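Local coordinates for phosphatidylinositol transfer protein SFH5 (Saccharomyces cerevisiae, PDB 6W32) that binds and transfers phosphatidylinositol, regulates phosphatidylinositol 4,5-bisphosphate homeostasis at the plasma membrane, and binds heme b, at residues 11-25 and 68-82. Numbering follows the deposited sequence.
Sequences MKFDNDSEKQVFDKL and DRLTYKLCKAYQFEY
Tyr-72 OH donates to the backbone carbonyl O of Lys-12 at 2.5 Å, tying the chain's N-terminal arm to helix 64-77 within the helical N-terminal region of this Sec14-like protein. Met-11 CB lies over one face of the Tyr-72 ring, 3.8 Å from its centroid, a CH-pi contact, and the same ring turns its edge toward the face of Phe-13, planes 69° apart in an offset T-shaped pair. Past the arm, the axes of segments 16-25 and 68-77 lie at 127° between their N-to-C directions, and Phe-22 is the knob between them, seated among Asp-68, Thr-71, Tyr-72 and Cys-75. With CG anti to the backbone N (chi1 177°), its ring reaches across edge first, and Phe-22 CE2 lies 3.6 Å from Asp-68 O. Asp-68 itself forms a salt bridge with Lys-26. A Schellman motif, with Phe-80 N bonded to Cys-75 O at 2.8 Å and Gln-79 at positive phi, ends helix 64-77 and presents Phe-80 to helix 16-36. The Phe-80 ring is sandwiched between Cys-75 CB and Glu-18 CB on opposite faces, while Val-21 CG2 meets its edge 3.5 Å from Phe-80 CD1. Farther along, the extended Lys-24 chain crosses Tyr-82, laying CD over the ring and NZ over its face, 4.2 Å from the Tyr-82 centroid, a cation-pi contact.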
ATOM      1  N   MET A  11     -16.514  14.549   2.249  1.00 86.29           N
ATOM      2  CA  MET A  11     -16.699  13.218   2.825  1.00 75.69           C
ATOM      3  C   MET A  11     -18.159  13.032   3.224  1.00 72.59           C
ATOM      4  O   MET A  11     -18.790  13.943   3.799  1.00 70.09           O
ATOM      5  CB  MET A  11     -15.755  12.985   4.033  1.00 77.15           C
ATOM      6  CG  MET A  11     -15.904  13.950   5.243  1.00 78.97           C
ATOM      7  SD  MET A  11     -14.652  13.792   6.608  1.00 83.12           S
ATOM      8  CE  MET A  11     -13.164  14.348   5.800  1.00 65.15           C
ATOM      9  N   LYS A  12     -18.675  11.836   2.934  1.00 66.26           N
ATOM     10  CA  LYS A  12     -20.107  11.564   2.888  1.00 67.11           C
ATOM     11  C   LYS A  12     -20.497  10.596   3.994  1.00 65.13           C
ATOM     12  O   LYS A  12     -19.931   9.500   4.079  1.00 66.56           O
ATOM     13  CB  LYS A  12     -20.498  10.983   1.511  1.00 71.28           C
ATOM     14  CG  LYS A  12     -21.948  10.509   1.371  1.00 65.61           C
ATOM     15  CD  LYS A  12     -22.021   9.059   0.891  1.00 74.64           C
ATOM     16  CE  LYS A  12     -21.579   8.030   1.958  1.00 76.02           C
ATOM     17  NZ  LYS A  12     -21.913   6.570   1.699  1.00 72.85           N
ATOM     18  N   PHE A  13     -21.474  10.988   4.819  1.00 57.41           N
ATOM     19  CA  PHE A  13     -22.034  10.111   5.840  1.00 58.17           C
ATOM     20  C   PHE A  13     -23.434   9.657   5.432  1.00 58.59           C
ATOM     21  O   PHE A  13     -24.261  10.470   5.007  1.00 59.04           O
ATOM     22  CB  PHE A  13     -22.097  10.810   7.213  1.00 51.32           C
ATOM     23  CG  PHE A  13     -20.821  11.462   7.627  1.00 57.98           C
ATOM     24  CD1 PHE A  13     -19.815  10.723   8.235  1.00 59.08           C
ATOM     25  CD2 PHE A  13     -20.612  12.818   7.417  1.00 61.04           C
ATOM     26  CE1 PHE A  13     -18.634  11.338   8.611  1.00 56.79           C
ATOM     27  CE2 PHE A  13     -19.429  13.433   7.800  1.00 49.65           C
ATOM     28  CZ  PHE A  13     -18.451  12.702   8.383  1.00 51.50           C
ATOM     29  N   ASP A  14     -23.721   8.366   5.607  1.00 55.55           N
ATOM     30  CA  ASP A  14     -25.058   7.867   5.295  1.00 56.63           C
ATOM     31  C   ASP A  14     -26.129   8.390   6.253  1.00 59.33           C
ATOM     32  O   ASP A  14     -27.293   8.532   5.866  1.00 65.08           O
ATOM     33  CB  ASP A  14     -25.070   6.341   5.297  1.00 61.22           C
ATOM     34  CG  ASP A  14     -24.833   5.756   3.909  1.00 78.98           C
ATOM     35  OD1 ASP A  14     -24.046   6.358   3.135  1.00 83.45           O
ATOM     36  OD2 ASP A  14     -25.448   4.706   3.585  1.00 84.51           O
ATOM     37  N   ASN A  15     -25.781   8.656   7.503  1.00 60.48           N
ATOM     38  CA  ASN A  15     -26.759   9.093   8.490  1.00 58.52           C
ATOM     39  C   ASN A  15     -25.968   9.779   9.585  1.00 54.70           C
ATOM     40  O   ASN A  15     -24.788   9.476   9.760  1.00 51.41           O
ATOM     41  CB  ASN A  15     -27.534   7.902   9.042  1.00 52.92           C
ATOM     42  CG  ASN A  15     -26.604   6.834   9.537  1.00 49.79           C
ATOM     43  OD1 ASN A  15     -25.757   7.106  10.352  1.00 56.02           O
ATOM     44  ND2 ASN A  15     -26.740   5.631   9.046  1.00 54.44           N
ATOM     45  N   ASP A  16     -26.626  10.694  10.322  1.00 54.87           N
ATOM     46  CA  ASP A  16     -25.955  11.440  11.393  1.00 46.62           C
ATOM     47  C   ASP A  16     -25.123  10.511  12.280  1.00 54.56           C
ATOM     48  O   ASP A  16     -24.007  10.857  12.695  1.00 50.84           O
ATOM     49  CB  ASP A  16     -26.963  12.192  12.266  1.00 35.36           C
ATOM     50  CG  ASP A  16     -27.370  13.559  11.695  1.00 46.35           C
ATOM     51  OD1 ASP A  16     -26.759  14.059  10.717  1.00 44.06           O
ATOM     52  OD2 ASP A  16     -28.361  14.133  12.226  1.00 44.90           O
ATOM     53  N   SER A  17     -25.631   9.315  12.563  1.00 49.70           N
ATOM     54  CA  SER A  17     -24.945   8.530  13.569  1.00 50.14           C
ATOM     55  C   SER A  17     -23.554   8.133  13.098  1.00 53.50           C
ATOM     56  O   SER A  17     -22.646   7.991  13.921  1.00 61.80           O
ATOM     57  CB  SER A  17     -25.768   7.304  13.961  1.00 46.41           C
ATOM     58  OG  SER A  17     -25.299   6.167  13.291  1.00 43.07           O
ATOM     59  N   GLU A  18     -23.344   7.984  11.796  1.00 51.43           N
ATOM     60  CA  GLU A  18     -21.981   7.795  11.314  1.00 49.28           C
ATOM     61  C   GLU A  18     -21.175   9.077  11.479  1.00 50.07           C
ATOM     62  O   GLU A  18     -20.062   9.041  12.000  1.00 57.97           O
ATOM     63  CB  GLU A  18     -21.969   7.318   9.859  1.00 50.31           C
ATOM     64  CG  GLU A  18     -22.259   5.831   9.709  1.00 50.59           C
ATOM     65  CD  GLU A  18     -22.571   5.388   8.267  1.00 61.00           C
ATOM     66  OE1 GLU A  18     -23.336   4.379   8.111  1.00 60.13           O
ATOM     67  OE2 GLU A  18     -22.044   6.036   7.307  1.00 59.07           O
ATOM     68  N   LYS A  19     -21.726  10.232  11.103  1.00 50.16           N
ATOM     69  CA  LYS A  19     -20.969  11.461  11.338  1.00 53.70           C
ATOM     70  C   LYS A  19     -20.757  11.720  12.833  1.00 55.16           C
ATOM     71  O   LYS A  19     -19.880  12.503  13.207  1.00 56.34           O
ATOM     72  CB  LYS A  19     -21.636  12.672  10.679  1.00 51.53           C
ATOM     73  CG  LYS A  19     -22.431  13.530  11.645  1.00 53.78           C
ATOM     74  CD  LYS A  19     -22.776  14.907  11.098  1.00 46.30           C
ATOM     75  CE  LYS A  19     -21.525  15.711  10.881  1.00 60.14           C
ATOM     76  NZ  LYS A  19     -21.841  17.112  10.475  1.00 72.01           N
ATOM     77  N   GLN A  20     -21.502  11.063  13.703  1.00 54.40           N
ATOM     78  CA  GLN A  20     -21.203  11.226  15.111  1.00 51.19           C
ATOM     79  C   GLN A  20     -20.077  10.318  15.553  1.00 55.52           C
ATOM     80  O   GLN A  20     -19.359  10.662  16.506  1.00 55.36           O
ATOM     81  CB  GLN A  20     -22.436  10.967  15.961  1.00 58.10           C
ATOM     82  CG  GLN A  20     -23.563  11.926  15.639  1.00 64.82           C
ATOM     83  CD  GLN A  20     -24.716  11.767  16.578  1.00 66.16           C
ATOM     84  OE1 GLN A  20     -24.748  10.822  17.385  1.00 66.61           O
ATOM     85  NE2 GLN A  20     -25.679  12.696  16.494  1.00 66.10           N
ATOM     86  N   VAL A  21     -19.886   9.164  14.907  1.00 50.34           N
ATOM     87  CA  VAL A  21     -18.689   8.444  15.304  1.00 49.08           C
ATOM     88  C   VAL A  21     -17.460   9.072  14.677  1.00 50.97           C
ATOM     89  O   VAL A  21     -16.358   8.937  15.213  1.00 55.36           O
ATOM     90  CB  VAL A  21     -18.697   6.943  15.000  1.00 41.37           C
ATOM     91  CG1 VAL A  21     -19.985   6.350  15.371  1.00 44.19           C
ATOM     92  CG2 VAL A  21     -18.344   6.706  13.610  1.00 49.17           C
ATOM     93  N   PHE A  22     -17.596   9.801  13.587  1.00 50.43           N
ATOM     94  CA  PHE A  22     -16.431  10.546  13.144  1.00 51.30           C
ATOM     95  C   PHE A  22     -16.113  11.652  14.138  1.00 52.65           C
ATOM     96  O   PHE A  22     -14.975  11.778  14.603  1.00 51.52           O
ATOM     97  CB  PHE A  22     -16.674  11.095  11.762  1.00 46.58           C
ATOM     98  CG  PHE A  22     -15.584  11.924  11.251  1.00 44.59           C
ATOM     99  CD1 PHE A  22     -15.613  13.293  11.422  1.00 46.84           C
ATOM    100  CD2 PHE A  22     -14.565  11.355  10.534  1.00 47.13           C
ATOM    101  CE1 PHE A  22     -14.627  14.074  10.921  1.00 46.70           C
ATOM    102  CE2 PHE A  22     -13.569  12.131  10.024  1.00 50.89           C
ATOM    103  CZ  PHE A  22     -13.594  13.493  10.226  1.00 54.34           C
ATOM    104  N   ASP A  23     -17.128  12.427  14.521  1.00 53.77           N
ATOM    105  CA  ASP A  23     -16.896  13.530  15.449  1.00 54.37           C
ATOM    106  C   ASP A  23     -16.300  13.038  16.764  1.00 55.24           C
ATOM    107  O   ASP A  23     -15.393  13.668  17.310  1.00 57.25           O
ATOM    108  CB  ASP A  23     -18.193  14.299  15.698  1.00 51.17           C
ATOM    109  CG  ASP A  23     -18.688  15.046  14.442  1.00 62.73           C
ATOM    110  OD1 ASP A  23     -17.992  15.024  13.389  1.00 59.96           O
ATOM    111  OD2 ASP A  23     -19.791  15.650  14.499  1.00 69.35           O
ATOM    112  N   LYS A  24     -16.777  11.907  17.281  1.00 54.89           N
ATOM    113  CA  LYS A  24     -16.220  11.376  18.521  1.00 46.67           C
ATOM    114  C   LYS A  24     -14.775  10.946  18.319  1.00 53.38           C
ATOM    115  O   LYS A  24     -13.875  11.423  19.019  1.00 59.42           O
ATOM    116  CB  LYS A  24     -17.064  10.207  19.007  1.00 48.64           C
ATOM    117  CG  LYS A  24     -16.744   9.646  20.366  1.00 50.71           C
ATOM    118  CD  LYS A  24     -17.465   8.319  20.511  1.00 53.56           C
ATOM    119  CE  LYS A  24     -17.699   7.877  21.942  1.00 64.14           C
ATOM    120  NZ  LYS A  24     -18.507   6.585  21.956  1.00 68.51           N
ATOM    121  N   LEU A  25     -14.525  10.095  17.323  1.00 55.63           N
ATOM    122  CA  LEU A  25     -13.165   9.609  17.075  1.00 56.94           C
ATOM    123  C   LEU A  25     -12.155  10.736  16.877  1.00 52.25           C
ATOM    124  O   LEU A  25     -11.019  10.633  17.329  1.00 56.56           O
ATOM    125  CB  LEU A  25     -13.135   8.717  15.848  1.00 56.14           C
ATOM    126  CG  LEU A  25     -11.796   8.008  15.860  1.00 54.83           C
ATOM    127  CD1 LEU A  25     -12.094   6.583  15.671  1.00 57.01           C
ATOM    128  CD2 LEU A  25     -10.919   8.516  14.761  1.00 54.93           C
ATOM    129  N   ASP A  68      -8.026  14.640   8.836  1.00 56.97           N
ATOM    130  CA  ASP A  68      -9.443  14.282   8.839  1.00 61.10           C
ATOM    131  C   ASP A  68      -9.790  13.259   7.751  1.00 57.00           C
ATOM    132  O   ASP A  68     -10.555  12.318   8.007  1.00 54.86           O
ATOM    133  CB  ASP A  68     -10.288  15.545   8.716  1.00 65.19           C
ATOM    134  CG  ASP A  68     -10.294  16.355  10.020  1.00 75.13           C
ATOM    135  OD1 ASP A  68     -10.978  17.411  10.048  1.00 82.37           O
ATOM    136  OD2 ASP A  68      -9.621  15.929  11.007  1.00 72.71           O
ATOM    137  N   ARG A  69      -9.237  13.398   6.541  1.00 53.14           N
ATOM    138  CA  ARG A  69      -9.545  12.395   5.531  1.00 51.65           C
ATOM    139  C   ARG A  69      -9.021  11.032   5.941  1.00 51.20           C
ATOM    140  O   ARG A  69      -9.639  10.006   5.643  1.00 50.70           O
ATOM    141  CB  ARG A  69      -8.990  12.776   4.162  1.00 60.52           C
ATOM    142  CG  ARG A  69      -9.205  14.202   3.752  1.00 62.48           C
ATOM    143  CD  ARG A  69     -10.638  14.542   3.440  1.00 61.16           C
ATOM    144  NE  ARG A  69     -11.042  14.081   2.115  1.00 82.47           N
ATOM    145  CZ  ARG A  69     -12.068  13.252   1.892  1.00 90.02           C
ATOM    146  NH1 ARG A  69     -12.381  12.873   0.640  1.00 71.73           N
ATOM    147  NH2 ARG A  69     -12.779  12.796   2.931  1.00 78.20           N
ATOM    148  N   LEU A  70      -7.881  10.988   6.622  1.00 55.55           N
ATOM    149  CA  LEU A  70      -7.357   9.682   6.997  1.00 51.46           C
ATOM    150  C   LEU A  70      -8.205   9.028   8.087  1.00 52.27           C
ATOM    151  O   LEU A  70      -8.423   7.808   8.056  1.00 50.12           O
ATOM    152  CB  LEU A  70      -5.893   9.787   7.401  1.00 53.33           C
ATOM    153  CG  LEU A  70      -4.936  10.108   6.249  1.00 50.73           C
ATOM    154  CD1 LEU A  70      -3.583  10.340   6.809  1.00 53.52           C
ATOM    155  CD2 LEU A  70      -4.872   8.977   5.264  1.00 46.86           C
ATOM    156  N   THR A  71      -8.730   9.797   9.051  1.00 47.78           N
ATOM    157  CA  THR A  71      -9.575   9.095  10.012  1.00 48.46           C
ATOM    158  C   THR A  71     -10.923   8.720   9.390  1.00 49.94           C
ATOM    159  O   THR A  71     -11.480   7.672   9.746  1.00 49.45           O
ATOM    160  CB  THR A  71      -9.727   9.886  11.324  1.00 46.03           C
ATOM    161  OG1 THR A  71     -10.817  10.791  11.251  1.00 56.17           O
ATOM    162  CG2 THR A  71      -8.521  10.682  11.618  1.00 46.93           C
ATOM    163  N   TYR A  72     -11.438   9.519   8.436  1.00 49.36           N
ATOM    164  CA  TYR A  72     -12.586   9.081   7.625  1.00 50.76           C
ATOM    165  C   TYR A  72     -12.314   7.730   6.973  1.00 47.67           C
ATOM    166  O   TYR A  72     -13.088   6.770   7.110  1.00 43.66           O
ATOM    167  CB  TYR A  72     -12.912  10.104   6.531  1.00 52.80           C
ATOM    168  CG  TYR A  72     -14.157   9.721   5.733  1.00 60.19           C
ATOM    169  CD1 TYR A  72     -15.435  10.110   6.168  1.00 60.25           C
ATOM    170  CD2 TYR A  72     -14.068   8.952   4.574  1.00 59.02           C
ATOM    171  CE1 TYR A  72     -16.561   9.754   5.487  1.00 57.28           C
ATOM    172  CE2 TYR A  72     -15.202   8.584   3.894  1.00 58.84           C
ATOM    173  CZ  TYR A  72     -16.448   8.993   4.351  1.00 60.16           C
ATOM    174  OH  TYR A  72     -17.597   8.639   3.662  1.00 69.45           O
ATOM    175  N   LYS A  73     -11.133   7.611   6.444  1.00 47.31           N
ATOM    176  CA  LYS A  73     -10.730   6.443   5.748  1.00 42.33           C
ATOM    177  C   LYS A  73     -10.797   5.294   6.690  1.00 45.03           C
ATOM    178  O   LYS A  73     -11.101   4.217   6.300  1.00 47.37           O
ATOM    179  CB  LYS A  73      -9.321   6.646   5.296  1.00 36.83           C
ATOM    180  CG  LYS A  73      -8.881   5.713   4.228  1.00 36.97           C
ATOM    181  CD  LYS A  73      -7.565   6.185   3.709  1.00 46.47           C
ATOM    182  CE  LYS A  73      -7.776   7.061   2.518  1.00 41.40           C
ATOM    183  NZ  LYS A  73      -8.011   6.168   1.387  1.00 49.21           N
ATOM    184  N   LEU A  74     -10.463   5.503   7.939  1.00 50.25           N
ATOM    185  CA  LEU A  74     -10.453   4.401   8.893  1.00 51.58           C
ATOM    186  C   LEU A  74     -11.858   4.050   9.393  1.00 50.08           C
ATOM    187  O   LEU A  74     -12.148   2.866   9.632  1.00 48.38           O
ATOM    188  CB  LEU A  74      -9.512   4.725  10.063  1.00 52.26           C
ATOM    189  CG  LEU A  74      -8.071   4.218  10.010  1.00 48.37           C
ATOM    190  CD1 LEU A  74      -7.219   4.974  11.001  1.00 41.07           C
ATOM    191  CD2 LEU A  74      -8.088   2.759  10.326  1.00 47.42           C
ATOM    192  N   CYS A  75     -12.740   5.038   9.561  1.00 46.93           N
ATOM    193  CA  CYS A  75     -14.150   4.738   9.833  1.00 49.43           C
ATOM    194  C   CYS A  75     -14.795   3.926   8.715  1.00 52.22           C
ATOM    195  O   CYS A  75     -15.472   2.916   8.984  1.00 51.10           O
ATOM    196  CB  CYS A  75     -14.929   6.039  10.025  1.00 53.14           C
ATOM    197  SG  CYS A  75     -14.191   7.229  11.255  1.00 56.89           S
ATOM    198  N   LYS A  76     -14.606   4.369   7.452  1.00 49.31           N
ATOM    199  CA  LYS A  76     -15.139   3.633   6.310  1.00 46.10           C
ATOM    200  C   LYS A  76     -14.653   2.194   6.312  1.00 48.42           C
ATOM    201  O   LYS A  76     -15.420   1.256   6.061  1.00 56.34           O
ATOM    202  CB  LYS A  76     -14.718   4.326   5.034  1.00 51.29           C
ATOM    203  CG  LYS A  76     -15.567   3.994   3.825  1.00 60.02           C
ATOM    204  CD  LYS A  76     -14.821   4.077   2.473  1.00 62.10           C
ATOM    205  CE  LYS A  76     -15.537   3.215   1.402  1.00 69.32           C
ATOM    206  NZ  LYS A  76     -16.215   1.973   1.964  1.00 64.30           N
ATOM    207  N   ALA A  77     -13.383   1.999   6.620  1.00 46.79           N
ATOM    208  CA  ALA A  77     -12.824   0.659   6.648  1.00 47.37           C
ATOM    209  C   ALA A  77     -13.514  -0.241   7.670  1.00 45.38           C
ATOM    210  O   ALA A  77     -13.619  -1.455   7.474  1.00 45.24           O
ATOM    211  CB  ALA A  77     -11.331   0.762   6.955  1.00 47.39           C
ATOM    212  N   TYR A  78     -13.949   0.311   8.785  1.00 46.01           N
ATOM    213  CA  TYR A  78     -14.459  -0.515   9.869  1.00 49.65           C
ATOM    214  C   TYR A  78     -15.941  -0.228  10.075  1.00 50.83           C
ATOM    215  O   TYR A  78     -16.499  -0.420  11.159  1.00 47.70           O
ATOM    216  CB  TYR A  78     -13.597  -0.324  11.133  1.00 48.43           C
ATOM    217  CG  TYR A  78     -12.176  -0.783  10.880  1.00 42.36           C
ATOM    218  CD1 TYR A  78     -11.858  -2.132  10.855  1.00 38.17           C
ATOM    219  CD2 TYR A  78     -11.172   0.126  10.583  1.00 46.91           C
ATOM    220  CE1 TYR A  78     -10.578  -2.575  10.564  1.00 39.81           C
ATOM    221  CE2 TYR A  78      -9.870  -0.299  10.295  1.00 45.41           C
ATOM    222  CZ  TYR A  78      -9.580  -1.656  10.283  1.00 47.44           C
ATOM    223  OH  TYR A  78      -8.288  -2.096  10.003  1.00 47.63           O
ATOM    224  N   GLN A  79     -16.582   0.241   9.003  1.00 53.26           N
ATOM    225  CA  GLN A  79     -18.034   0.283   8.898  1.00 54.98           C
ATOM    226  C   GLN A  79     -18.633   1.218   9.942  1.00 53.49           C
ATOM    227  O   GLN A  79     -19.768   1.049  10.380  1.00 54.31           O
ATOM    228  CB  GLN A  79     -18.625  -1.133   8.986  1.00 51.76           C
ATOM    229  CG  GLN A  79     -18.337  -1.937   7.724  1.00 55.46           C
ATOM    230  CD  GLN A  79     -18.738  -3.410   7.805  1.00 71.09           C
ATOM    231  OE1 GLN A  79     -19.915  -3.746   8.012  1.00 69.05           O
ATOM    232  NE2 GLN A  79     -17.755  -4.303   7.626  1.00 73.87           N
ATOM    233  N   PHE A  80     -17.858   2.206  10.359  1.00 53.19           N
ATOM    234  CA  PHE A  80     -18.320   3.193  11.320  1.00 52.18           C
ATOM    235  C   PHE A  80     -18.757   2.548  12.623  1.00 49.48           C
ATOM    236  O   PHE A  80     -19.618   3.083  13.320  1.00 52.11           O
ATOM    237  CB  PHE A  80     -19.451   4.040  10.742  1.00 48.73           C
ATOM    238  CG  PHE A  80     -18.985   5.052   9.753  1.00 47.99           C
ATOM    239  CD1 PHE A  80     -18.623   6.314  10.165  1.00 43.38           C
ATOM    240  CD2 PHE A  80     -18.880   4.728   8.411  1.00 48.41           C
ATOM    241  CE1 PHE A  80     -18.177   7.247   9.263  1.00 49.18           C
ATOM    242  CE2 PHE A  80     -18.439   5.661   7.496  1.00 46.10           C
ATOM    243  CZ  PHE A  80     -18.089   6.922   7.919  1.00 50.23           C
ATOM    244  N   GLU A  81     -18.190   1.391  12.949  1.00 49.80           N
ATOM    245  CA  GLU A  81     -18.371   0.801  14.266  1.00 52.77           C
ATOM    246  C   GLU A  81     -17.274   1.349  15.168  1.00 56.72           C
ATOM    247  O   GLU A  81     -16.097   0.987  15.029  1.00 56.40           O
ATOM    248  CB  GLU A  81     -18.314  -0.716  14.218  1.00 57.62           C
ATOM    249  CG  GLU A  81     -19.029  -1.377  13.126  1.00 57.11           C
ATOM    250  CD  GLU A  81     -18.359  -2.686  12.826  1.00 71.65           C
ATOM    251  OE1 GLU A  81     -18.427  -3.590  13.702  1.00 74.50           O
ATOM    252  OE2 GLU A  81     -17.713  -2.796  11.751  1.00 71.91           O
ATOM    253  N   TYR A  82     -17.655   2.215  16.099  1.00 58.43           N
ATOM    254  CA  TYR A  82     -16.663   3.005  16.815  1.00 51.10           C
ATOM    255  C   TYR A  82     -15.633   2.124  17.488  1.00 53.66           C
ATOM    256  O   TYR A  82     -14.439   2.192  17.176  1.00 59.31           O
ATOM    257  CB  TYR A  82     -17.341   3.881  17.843  1.00 51.96           C
ATOM    258  CG  TYR A  82     -16.393   4.799  18.525  1.00 52.77           C
ATOM    259  CD1 TYR A  82     -16.060   6.013  17.958  1.00 55.95           C
ATOM    260  CD2 TYR A  82     -15.824   4.458  19.736  1.00 48.87           C
ATOM    261  CE1 TYR A  82     -15.184   6.876  18.592  1.00 60.42           C
ATOM    262  CE2 TYR A  82     -14.964   5.295  20.365  1.00 50.74           C
ATOM    263  CZ  TYR A  82     -14.648   6.505  19.803  1.00 55.01           C
ATOM    264  OH  TYR A  82     -13.780   7.346  20.445  1.00 53.45           O
TER